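Local atomic coordinates of 2-oxoglutarate (2OG) and Fe(II)-dependent oxygenase superfamily protein (PDB entry 6KWA), a protein that probably catalyses the irreversible oxidation of the plant hormone indole-3-acetic acid to 2-oxoindole-3-acetic acid, using 2-oxoglutarate and iron(II). Residues A[46-51]-A[149-154]; A[52-57]-A[100-105]; A[69-74]-A[80-85]; A[87-92]-A[241-246]. One frame throughout, in Å; residues are numbered along the deposited sequence.

Contact 1 of 4, residues A[46-51]-A[149-154]; sequences KTVIDL and FRINKY
Val-48 and Ile-151 reach toward each other tip to tip, the valine from helix 38-51 and the isoleucine from strand 147-155. A single methyl carries the valine's share: Val-48 CG2 lies 3.7 Å from Ile-151 CG2 and 4.0 Å from Ile-151 CD1, so it caps the fork of the isoleucine. How that fork is spread follows from the isoleucine's torsions. Its CG1 sits between the backbone N and the carbonyl carbon (chi1 59°), a crowded position, and the extended second torsion (-176°) then carries CD1 out toward the helix, so that CG2 and CD1 both face the valine methyl. One helical turn further on, Leu-51 joins from beside the valine, and its CD1 approaches Ile-151 CD1 at the looser distance of 4.3 Å. No hydrogen bond crosses this interface; helix and strand meet purely through branched aliphatic groups, all of them buried. The strand belongs to the larger sheet of the double-stranded beta-helix, the jelly-roll core of 2-oxoglutarate-dependent oxygenases, and the helix lies against its outer side. Ile-151 directs its CB at the helix, whereas the next residue, Asn-152, directs its own away from it. Asn-152 and Tyr-154 both bind 2-oxoglutarate in this protein, although that ligand is absent here, and Asn-152 ND2 is hydrogen-bonded to Ser-240 OG, which belongs to the same site. Around the aliphatic cluster, Leu-84 and Phe-52 also touch Ile-151, while Met-112 of helix 106-133 packs on Leu-51.

Contact 2 of 4, residues A[52-57]-A[100-105]; sequences FQRPYE and DQLEAS
Arg-54 turns its CG anti to the carbonyl carbon (chi1 -77°) and then bends at chi2 (-67°) before running extended through chi3, a course that carries the guanidinium across to the backbone carbonyls of Leu-102 and Glu-103. Arg-54 NE lies 2.6 Å from Leu-102 O, but the bond is strongly bent, with 128° at the hydrogen, and counts as weak. A second weak bond runs from Arg-54 NE to Glu-103 O at 3.3 Å. Glu-103 O is met more squarely by Arg-54 NH2, at the guanidinium edge and near its plane; the modelled separation of 2.4 Å is too short to be taken literally. The carbonyls are presented by a Schellman motif that ends helix 92-101: Glu-103 leaves the helix with positive phi, and the chain turns away toward Ser-105, the N-cap of helix 106-133. The arginine thus reaches from the loop after helix 38-51 to the short link between two helices. The aliphatic part of its chain also passes Leu-102, with Arg-54 CG 4.4 Å from Leu-102 CD1. Further partners share the guanidinium, since NH1 forms a salt bridge with Asp-50 and NH2 a hydrogen bond with Gln-108 OE1. The carboxylate of Glu-103 is engaged elsewhere, in a salt bridge from OE2 to Arg-61, although its CB comes within 4.1 Å of Arg-54 NE.

Contact 3 of 4, residues A[69-74]-A[80-85]; sequences SGYRAP and YYEALG
Tyr-71 and Glu-82 are joined at their polar ends, where the phenol OH donates to Glu-82 OE2 over 2.7 Å. The carboxylate oxygen lies at the ring edge, near the ring plane, and is approached on its anti side, 34° out of the carboxylate plane; the two flat groups are themselves turned 60° against each other. With CG of Tyr-71 opposite its backbone N, the ring extends along the neighbouring strand, so that further back Tyr-71 CD1 passes obliquely by Leu-84 CD2 at 3.8 Å. Beneath these side chains, Arg-72 and Ala-83 form an antiparallel hydrogen-bonded pair, Arg-72 N giving to Ala-83 O at 2.8 Å and Ala-83 N to Arg-72 O at 3.0 Å. It is a single bridge, supplemented by CA-H...O contacts beside it. Toward the far end, the proline ring leans on the backbone, Pro-74 CG lying 3.3 Å from Tyr-81 O. The next shell fixes these groups. Lys-59 makes a salt bridge with the same Glu-82 OE2 that accepts from the tyrosine, and the two donors together probably help to stabilise the carboxylate in its charged form. Arg-72 folds back to bond Tyr-71 O through NH1, and its NH2 is tied to Asp-64. Strand 81-87 is the outermost strand of the larger sheet, so the loop 69-74 adds one bridge to the edge of the double-stranded beta-helix; from this strand Tyr-81 bonds through its OH to Asn-152 OD1, bracing a residue of the 2-oxoglutarate site.

Contact 4 of 4, residues A[87-92]-A[241-246]; sequences YDMASP and IASFLL
The larger sheet of the double-stranded beta-helix sets the frame for Met-89 and Tyr-87, which reach past its strand 147-155 to touch Ser-243 and Leu-246 of strand 237-245 and its exit. Tyr-87 closes the edge strand 81-87, and a type I turn from Asp-88 to Ser-91 then leads the chain off the sheet into helix 92-101. Ser-91 is the N-cap of that helix, its OG bonded to Ala-94 N. The contact has two separate points, neither of them a hydrogen bond. At one, Tyr-87 CE1 meets Leu-246 CD1 obliquely at 4.3 Å, an apolar touch. Leu-246 lies outside the metal site: its side chain is about 7 Å from that of Asp-171, which with His-169 and His-228 holds the magnesium ion, and about 11 Å from that ion. At the other, Met-89 directs its CB toward strand 237-245. The same residue is anchored by backbone bonding to Ser-147, while its side chain packs on Phe-149 of the intervening strand and on Ala-116 of helix 106-133; Ile-119 of that helix touches Ser-243. CG of the methionine lies between the backbone N and the carbonyl carbon (chi1 80°), and the chain runs straight through chi2 before bending at chi3 (-81°). That final bend brings the end of the side chain alongside the serine, with Met-89 SD 3.8 Å from Ser-243 CB and Met-89 CE 3.8 Å from Ser-243 OG.

Contacts 1, 3 and 4 all reach the larger sheet, through the neighbouring strands 237-245, 147-155 and 81-87, whereas contact 2 lies on the surface among loops and helix ends. Chemistry follows place. Contact 1, fully buried between helix and sheet, is aliphatic; contact 4, partly buried, adds a thioether and an aromatic ring; contact 3, at the sheet edge, combines backbone pairing with a buried polar bond; contact 2 turns on one arginine set against two backbone carbonyls, largely through weak bonds. Phe-52 knits three of them together, packing from the start of 52-57 onto Ile-151 of contact 1 and Leu-84 of contact 3. Contacts 2 and 4 do not touch, their nearest atoms about 8 Å apart.

Contact 1 of 4, residues A[46-51]-A[149-154]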
# COMPACT_ATOMS: atom_id res chain seq x y z
N LYS A 46 5.34 -12.04 11.16
CA LYS A 46 5.25 -13.39 11.70
C LYS A 46 3.79 -13.81 11.80
O LYS A 46 3.43 -14.94 11.49
CB LYS A 46 5.90 -13.47 13.08
CG LYS A 46 7.40 -13.20 13.16
CD LYS A 46 7.86 -13.40 14.62
CE LYS A 46 9.36 -13.28 14.79
NZ LYS A 46 9.73 -11.83 14.67
N THR A 47 2.94 -12.88 12.26
CA THR A 47 1.50 -13.15 12.35
C THR A 47 0.97 -13.52 10.96
O THR A 47 0.17 -14.44 10.83
CB THR A 47 0.74 -11.93 12.90
OG1 THR A 47 1.20 -11.64 14.22
CG2 THR A 47 -0.77 -12.16 12.96
N VAL A 48 1.44 -12.81 9.93
CA VAL A 48 1.02 -13.03 8.55
C VAL A 48 1.38 -14.42 8.04
O VAL A 48 0.57 -15.10 7.41
CB VAL A 48 1.65 -11.99 7.59
CG1 VAL A 48 1.56 -12.48 6.14
CG2 VAL A 48 0.98 -10.61 7.76
N ILE A 49 2.63 -14.81 8.27
CA ILE A 49 3.06 -16.14 7.91
C ILE A 49 2.16 -17.15 8.63
O ILE A 49 1.72 -18.14 8.04
CB ILE A 49 4.53 -16.35 8.26
CG1 ILE A 49 5.39 -15.43 7.39
CG2 ILE A 49 4.93 -17.79 8.05
CD1 ILE A 49 6.88 -15.41 7.76
N ASP A 50 1.85 -16.88 9.89
CA ASP A 50 1.01 -17.78 10.65
C ASP A 50 -0.46 -17.77 10.19
O ASP A 50 -1.10 -18.83 10.15
CB ASP A 50 1.06 -17.44 12.14
CG ASP A 50 0.59 -18.61 12.99
OD1 ASP A 50 1.22 -19.68 12.88
OD2 ASP A 50 -0.41 -18.48 13.74
N LEU A 51 -1.02 -16.60 9.90
CA LEU A 51 -2.41 -16.57 9.45
C LEU A 51 -2.57 -17.38 8.16
O LEU A 51 -3.57 -18.07 7.98
CB LEU A 51 -2.91 -15.13 9.25
CG LEU A 51 -3.02 -14.35 10.56
CD1 LEU A 51 -3.60 -12.96 10.38
CD2 LEU A 51 -3.85 -15.14 11.58
N PHE A 149 -6.82 -3.16 4.38
CA PHE A 149 -5.66 -3.94 4.75
C PHE A 149 -5.60 -5.19 3.86
O PHE A 149 -6.63 -5.82 3.63
CB PHE A 149 -5.80 -4.26 6.23
CG PHE A 149 -4.66 -5.00 6.82
CD1 PHE A 149 -3.44 -4.38 7.04
CD2 PHE A 149 -4.84 -6.31 7.26
CE1 PHE A 149 -2.40 -5.08 7.65
CE2 PHE A 149 -3.82 -7.01 7.87
CZ PHE A 149 -2.59 -6.40 8.06
N ARG A 150 -4.42 -5.53 3.34
CA ARG A 150 -4.30 -6.75 2.57
C ARG A 150 -2.95 -7.39 2.82
O ARG A 150 -1.91 -6.74 2.70
CB ARG A 150 -4.47 -6.48 1.07
CG ARG A 150 -4.75 -7.74 0.24
CD ARG A 150 -5.63 -7.47 -0.99
NE ARG A 150 -6.01 -8.70 -1.69
CZ ARG A 150 -7.00 -9.50 -1.30
NH1 ARG A 150 -7.68 -9.22 -0.19
NH2 ARG A 150 -7.32 -10.59 -1.98
N ILE A 151 -2.94 -8.68 3.13
CA ILE A 151 -1.67 -9.37 3.34
C ILE A 151 -1.55 -10.41 2.26
O ILE A 151 -2.53 -11.05 1.86
CB ILE A 151 -1.56 -10.00 4.72
CG1 ILE A 151 -2.67 -11.02 4.96
CG2 ILE A 151 -1.61 -8.92 5.80
CD1 ILE A 151 -2.65 -11.62 6.37
N ASN A 152 -0.34 -10.59 1.77
CA ASN A 152 -0.13 -11.35 0.58
C ASN A 152 0.89 -12.45 0.80
O ASN A 152 1.85 -12.23 1.54
CB ASN A 152 0.35 -10.40 -0.53
CG ASN A 152 -0.52 -9.14 -0.63
OD1 ASN A 152 -1.66 -9.19 -1.07
ND2 ASN A 152 0.03 -8.00 -0.20
N LYS A 153 0.69 -13.61 0.16
CA LYS A 153 1.66 -14.71 0.15
C LYS A 153 1.97 -15.08 -1.30
O LYS A 153 1.08 -15.51 -2.04
CB LYS A 153 1.12 -15.94 0.88
CG LYS A 153 2.01 -17.19 0.80
CD LYS A 153 1.63 -18.24 1.85
CE LYS A 153 2.06 -19.65 1.47
NZ LYS A 153 1.96 -20.54 2.67
N TYR A 154 3.21 -14.86 -1.72
CA TYR A 154 3.60 -15.22 -3.09
C TYR A 154 4.32 -16.54 -3.07
O TYR A 154 5.26 -16.72 -2.27
CB TYR A 154 4.50 -14.14 -3.74
CG TYR A 154 3.81 -12.84 -3.81
CD1 TYR A 154 3.04 -12.53 -4.92
CD2 TYR A 154 3.84 -11.95 -2.74
CE1 TYR A 154 2.36 -11.35 -4.98
CE2 TYR A 154 3.15 -10.77 -2.79
CZ TYR A 154 2.42 -10.48 -3.90
OH TYR A 154 1.75 -9.30 -3.89

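Contact 2 of 4, residues A[52-57]-A[100-105]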
# COMPACT_ATOMS: atom_id res chain seq x y z
N PHE A 52 -1.56 -17.35 7.29
CA PHE A 52 -1.65 -18.08 6.02
C PHE A 52 -1.55 -19.60 6.18
O PHE A 52 -1.86 -20.35 5.25
CB PHE A 52 -0.58 -17.61 5.04
CG PHE A 52 -0.97 -16.40 4.25
CD1 PHE A 52 -2.07 -16.44 3.40
CD2 PHE A 52 -0.25 -15.21 4.36
CE1 PHE A 52 -2.45 -15.32 2.65
CE2 PHE A 52 -0.61 -14.09 3.61
CZ PHE A 52 -1.71 -14.15 2.76
N GLN A 53 -1.12 -20.06 7.35
CA GLN A 53 -1.07 -21.49 7.62
C GLN A 53 -2.35 -21.97 8.28
O GLN A 53 -2.47 -23.14 8.60
CB GLN A 53 0.17 -21.82 8.45
CG GLN A 53 1.35 -22.00 7.51
CD GLN A 53 2.68 -21.82 8.16
OE1 GLN A 53 2.78 -21.66 9.37
NE2 GLN A 53 3.73 -21.77 7.34
N ARG A 54 -3.31 -21.07 8.46
CA ARG A 54 -4.60 -21.45 9.02
C ARG A 54 -5.27 -22.45 8.07
O ARG A 54 -4.97 -22.45 6.86
CB ARG A 54 -5.51 -20.23 9.21
CG ARG A 54 -5.20 -19.37 10.43
CD ARG A 54 -5.46 -20.08 11.74
NE ARG A 54 -5.50 -19.15 12.87
CZ ARG A 54 -4.42 -18.71 13.51
NH1 ARG A 54 -3.22 -19.12 13.15
NH2 ARG A 54 -4.55 -17.87 14.54
N PRO A 55 -6.13 -23.33 8.60
CA PRO A 55 -6.88 -24.26 7.75
C PRO A 55 -7.57 -23.50 6.62
O PRO A 55 -8.01 -22.37 6.82
CB PRO A 55 -7.89 -24.89 8.71
CG PRO A 55 -7.18 -24.85 10.06
CD PRO A 55 -6.39 -23.55 10.04
N TYR A 56 -7.63 -24.11 5.45
CA TYR A 56 -8.28 -23.49 4.31
C TYR A 56 -9.70 -23.03 4.62
O TYR A 56 -10.14 -21.95 4.20
CB TYR A 56 -8.28 -24.46 3.15
CG TYR A 56 -8.72 -23.90 1.83
CD1 TYR A 56 -7.83 -23.17 1.03
CD2 TYR A 56 -10.01 -24.12 1.35
CE1 TYR A 56 -8.23 -22.66 -0.21
CE2 TYR A 56 -10.41 -23.62 0.11
CZ TYR A 56 -9.52 -22.89 -0.65
OH TYR A 56 -9.92 -22.41 -1.86
N GLU A 57 -10.40 -23.84 5.37
CA GLU A 57 -11.82 -23.60 5.58
C GLU A 57 -11.99 -22.45 6.57
O GLU A 57 -13.02 -21.75 6.57
CB GLU A 57 -12.48 -24.92 5.99
CG GLU A 57 -13.98 -24.99 5.72
CD GLU A 57 -14.45 -26.45 5.59
OE1 GLU A 57 -13.58 -27.36 5.48
OE2 GLU A 57 -15.69 -26.70 5.52
N ASP A 100 -11.51 -12.42 14.48
CA ASP A 100 -12.49 -13.46 14.78
C ASP A 100 -12.47 -14.51 13.68
O ASP A 100 -12.30 -15.70 13.98
CB ASP A 100 -13.89 -12.87 14.95
CG ASP A 100 -13.98 -11.91 16.14
OD1 ASP A 100 -13.05 -11.91 16.98
OD2 ASP A 100 -14.98 -11.16 16.24
N GLN A 101 -12.62 -14.07 12.42
CA GLN A 101 -12.67 -14.94 11.24
C GLN A 101 -11.44 -15.86 11.12
O GLN A 101 -11.56 -17.02 10.72
CB GLN A 101 -12.82 -14.12 9.94
CG GLN A 101 -14.18 -13.42 9.74
CD GLN A 101 -14.23 -12.49 8.53
OE1 GLN A 101 -13.22 -12.13 7.94
NE2 GLN A 101 -15.43 -12.08 8.16
N LEU A 102 -10.26 -15.34 11.43
CA LEU A 102 -9.02 -16.09 11.21
C LEU A 102 -8.53 -16.79 12.46
O LEU A 102 -7.43 -17.39 12.46
CB LEU A 102 -7.93 -15.17 10.68
CG LEU A 102 -7.84 -14.97 9.18
CD1 LEU A 102 -7.63 -16.27 8.44
CD2 LEU A 102 -9.08 -14.27 8.70
N GLU A 103 -9.34 -16.71 13.52
CA GLU A 103 -9.02 -17.30 14.81
C GLU A 103 -7.64 -16.83 15.23
O GLU A 103 -6.74 -17.63 15.51
CB GLU A 103 -9.07 -18.82 14.76
CG GLU A 103 -10.43 -19.30 14.31
CD GLU A 103 -10.48 -20.80 14.08
OE1 GLU A 103 -9.41 -21.46 14.09
OE2 GLU A 103 -11.60 -21.31 13.85
N ALA A 104 -7.49 -15.52 15.22
CA ALA A 104 -6.25 -14.94 15.68
C ALA A 104 -6.13 -15.25 17.17
O ALA A 104 -7.11 -15.20 17.91
CB ALA A 104 -6.22 -13.43 15.42
N SER A 105 -4.93 -15.58 17.59
CA SER A 105 -4.65 -15.66 18.99
C SER A 105 -4.82 -14.28 19.61
O SER A 105 -4.97 -13.28 18.89
CB SER A 105 -3.23 -16.19 19.18
OG SER A 105 -2.28 -15.18 18.89

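Contact 3 of 4, residues A[69-74]-A[80-85]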
# COMPACT_ATOMS: atom_id res chain seq x y z
N SER A 69 -11.94 -7.63 -1.15
CA SER A 69 -11.27 -7.22 0.07
C SER A 69 -10.93 -8.40 0.96
O SER A 69 -10.11 -8.26 1.86
CB SER A 69 -12.11 -6.22 0.87
OG SER A 69 -13.03 -6.86 1.74
N GLY A 70 -11.58 -9.53 0.72
CA GLY A 70 -11.39 -10.73 1.52
C GLY A 70 -10.40 -11.72 0.95
O GLY A 70 -9.50 -11.35 0.20
N TYR A 71 -10.58 -12.99 1.29
CA TYR A 71 -9.64 -14.04 0.90
C TYR A 71 -9.62 -14.35 -0.58
O TYR A 71 -10.67 -14.40 -1.22
CB TYR A 71 -9.98 -15.32 1.65
CG TYR A 71 -9.06 -16.48 1.34
CD1 TYR A 71 -7.70 -16.37 1.51
CD2 TYR A 71 -9.57 -17.69 0.89
CE1 TYR A 71 -6.86 -17.43 1.24
CE2 TYR A 71 -8.73 -18.76 0.62
CZ TYR A 71 -7.39 -18.62 0.80
OH TYR A 71 -6.56 -19.68 0.54
N ARG A 72 -8.43 -14.57 -1.13
CA ARG A 72 -8.31 -15.09 -2.48
C ARG A 72 -7.26 -16.19 -2.54
O ARG A 72 -6.10 -15.96 -2.22
CB ARG A 72 -7.96 -13.99 -3.48
CG ARG A 72 -9.10 -13.05 -3.81
CD ARG A 72 -10.24 -13.80 -4.46
NE ARG A 72 -11.28 -12.88 -4.90
CZ ARG A 72 -12.22 -12.36 -4.12
NH1 ARG A 72 -12.28 -12.69 -2.83
NH2 ARG A 72 -13.11 -11.51 -4.63
N ALA A 73 -7.66 -17.36 -3.02
CA ALA A 73 -6.72 -18.44 -3.24
C ALA A 73 -6.11 -18.32 -4.62
O ALA A 73 -6.73 -17.77 -5.53
CB ALA A 73 -7.44 -19.80 -3.08
N PRO A 74 -4.90 -18.87 -4.79
CA PRO A 74 -4.27 -18.89 -6.12
C PRO A 74 -5.15 -19.61 -7.15
O PRO A 74 -5.82 -20.59 -6.83
CB PRO A 74 -2.97 -19.67 -5.90
CG PRO A 74 -2.71 -19.62 -4.41
CD PRO A 74 -4.07 -19.53 -3.77
N TYR A 80 0.44 -17.66 -8.52
CA TYR A 80 1.44 -17.66 -7.46
C TYR A 80 0.96 -16.90 -6.23
O TYR A 80 1.69 -16.78 -5.24
CB TYR A 80 2.74 -17.02 -7.96
CG TYR A 80 3.02 -17.32 -9.41
CD1 TYR A 80 3.48 -18.57 -9.82
CD2 TYR A 80 2.82 -16.35 -10.37
CE1 TYR A 80 3.73 -18.84 -11.16
CE2 TYR A 80 3.06 -16.60 -11.70
CZ TYR A 80 3.51 -17.84 -12.10
OH TYR A 80 3.75 -18.07 -13.43
N TYR A 81 -0.30 -16.49 -6.22
CA TYR A 81 -0.70 -15.46 -5.27
C TYR A 81 -1.84 -15.90 -4.38
O TYR A 81 -2.86 -16.39 -4.87
CB TYR A 81 -1.10 -14.22 -6.09
CG TYR A 81 -1.65 -13.03 -5.32
CD1 TYR A 81 -0.86 -12.36 -4.40
CD2 TYR A 81 -2.95 -12.56 -5.54
CE1 TYR A 81 -1.35 -11.25 -3.70
CE2 TYR A 81 -3.46 -11.46 -4.84
CZ TYR A 81 -2.64 -10.81 -3.93
OH TYR A 81 -3.11 -9.70 -3.23
N GLU A 82 -1.66 -15.70 -3.07
CA GLU A 82 -2.72 -15.89 -2.09
C GLU A 82 -2.85 -14.61 -1.22
O GLU A 82 -1.86 -13.92 -0.95
CB GLU A 82 -2.42 -17.12 -1.22
CG GLU A 82 -3.51 -17.48 -0.19
CD GLU A 82 -3.13 -18.68 0.67
OE1 GLU A 82 -1.94 -19.08 0.64
OE2 GLU A 82 -4.02 -19.20 1.39
N ALA A 83 -4.06 -14.28 -0.80
CA ALA A 83 -4.23 -13.05 -0.06
C ALA A 83 -5.39 -13.10 0.90
O ALA A 83 -6.40 -13.77 0.64
CB ALA A 83 -4.40 -11.86 -1.05
N LEU A 84 -5.24 -12.35 1.99
CA LEU A 84 -6.27 -12.12 2.98
C LEU A 84 -6.38 -10.61 3.20
O LEU A 84 -5.44 -9.86 2.95
CB LEU A 84 -5.94 -12.81 4.32
CG LEU A 84 -5.91 -14.33 4.43
CD1 LEU A 84 -4.84 -14.79 5.40
CD2 LEU A 84 -7.27 -14.77 4.94
N GLY A 85 -7.53 -10.15 3.68
CA GLY A 85 -7.61 -8.74 3.99
C GLY A 85 -8.90 -8.27 4.59
O GLY A 85 -9.87 -9.02 4.74

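Contact 4 of 4, residues A[87-92]-A[241-246]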
# COMPACT_ATOMS: atom_id res chain seq x y z
N TYR A 87 -11.52 -4.64 5.00
CA TYR A 87 -11.94 -3.32 4.63
C TYR A 87 -12.16 -2.46 5.88
O TYR A 87 -12.59 -2.96 6.93
CB TYR A 87 -13.22 -3.44 3.80
CG TYR A 87 -13.86 -2.14 3.47
CD1 TYR A 87 -13.43 -1.41 2.38
CD2 TYR A 87 -14.89 -1.62 4.24
CE1 TYR A 87 -14.01 -0.21 2.06
CE2 TYR A 87 -15.48 -0.41 3.93
CZ TYR A 87 -15.03 0.29 2.83
OH TYR A 87 -15.61 1.50 2.51
N ASP A 88 -11.90 -1.17 5.74
CA ASP A 88 -12.09 -0.18 6.82
C ASP A 88 -11.16 -0.49 7.97
O ASP A 88 -11.59 -0.66 9.11
CB ASP A 88 -13.55 -0.17 7.26
CG ASP A 88 -13.91 1.05 8.09
OD1 ASP A 88 -13.27 2.10 7.93
OD2 ASP A 88 -14.87 0.97 8.88
N MET A 89 -9.86 -0.51 7.67
CA MET A 89 -8.88 -0.95 8.66
C MET A 89 -8.70 0.08 9.77
O MET A 89 -8.08 -0.20 10.80
CB MET A 89 -7.54 -1.28 7.99
CG MET A 89 -6.65 -0.11 7.65
SD MET A 89 -5.12 -0.66 6.82
CE MET A 89 -4.16 -1.18 8.24
N ALA A 90 -9.29 1.25 9.57
CA ALA A 90 -9.29 2.29 10.61
C ALA A 90 -10.34 1.99 11.68
O ALA A 90 -10.26 2.51 12.78
CB ALA A 90 -9.52 3.68 10.00
N SER A 91 -11.32 1.15 11.34
CA SER A 91 -12.33 0.71 12.31
C SER A 91 -11.85 -0.49 13.15
O SER A 91 -11.60 -1.56 12.60
CB SER A 91 -13.62 0.36 11.59
OG SER A 91 -14.43 -0.49 12.39
N PRO A 92 -11.72 -0.32 14.47
CA PRO A 92 -11.34 -1.45 15.32
C PRO A 92 -12.31 -2.63 15.26
O PRO A 92 -11.90 -3.77 15.45
CB PRO A 92 -11.29 -0.84 16.73
CG PRO A 92 -10.92 0.60 16.47
CD PRO A 92 -11.67 0.97 15.20
N ILE A 241 2.86 -6.97 3.26
CA ILE A 241 1.70 -6.36 3.89
C ILE A 241 1.40 -5.03 3.22
O ILE A 241 2.28 -4.14 3.23
CB ILE A 241 1.94 -6.11 5.38
CG1 ILE A 241 2.51 -7.36 6.05
CG2 ILE A 241 0.69 -5.61 6.00
CD1 ILE A 241 3.30 -7.07 7.34
N ALA A 242 0.19 -4.87 2.69
CA ALA A 242 -0.17 -3.61 2.00
C ALA A 242 -1.33 -2.94 2.70
O ALA A 242 -2.29 -3.60 3.12
CB ALA A 242 -0.53 -3.87 0.54
N SER A 243 -1.21 -1.62 2.89
CA SER A 243 -2.31 -0.85 3.47
C SER A 243 -2.72 0.23 2.50
O SER A 243 -1.91 1.08 2.16
CB SER A 243 -1.91 -0.25 4.80
OG SER A 243 -1.33 -1.23 5.65
N PHE A 244 -3.96 0.19 2.05
CA PHE A 244 -4.44 1.10 1.01
C PHE A 244 -5.31 2.20 1.58
O PHE A 244 -6.34 1.92 2.17
CB PHE A 244 -5.26 0.35 -0.04
CG PHE A 244 -4.56 -0.79 -0.69
CD1 PHE A 244 -3.71 -0.58 -1.77
CD2 PHE A 244 -4.79 -2.10 -0.28
CE1 PHE A 244 -3.09 -1.63 -2.40
CE2 PHE A 244 -4.17 -3.17 -0.92
CZ PHE A 244 -3.32 -2.93 -1.97
N LEU A 245 -4.90 3.45 1.39
CA LEU A 245 -5.81 4.54 1.64
C LEU A 245 -6.61 4.69 0.35
O LEU A 245 -6.03 4.89 -0.73
CB LEU A 245 -5.07 5.83 1.99
CG LEU A 245 -6.01 7.03 2.15
CD1 LEU A 245 -6.90 6.81 3.34
CD2 LEU A 245 -5.25 8.33 2.28
N LEU A 246 -7.92 4.49 0.44
CA LEU A 246 -8.80 4.53 -0.74
C LEU A 246 -9.43 5.90 -0.91
O LEU A 246 -9.24 6.79 -0.09
CB LEU A 246 -9.88 3.45 -0.62
CG LEU A 246 -9.39 2.04 -0.33
CD1 LEU A 246 -10.57 1.10 -0.12
CD2 LEU A 246 -8.52 1.57 -1.49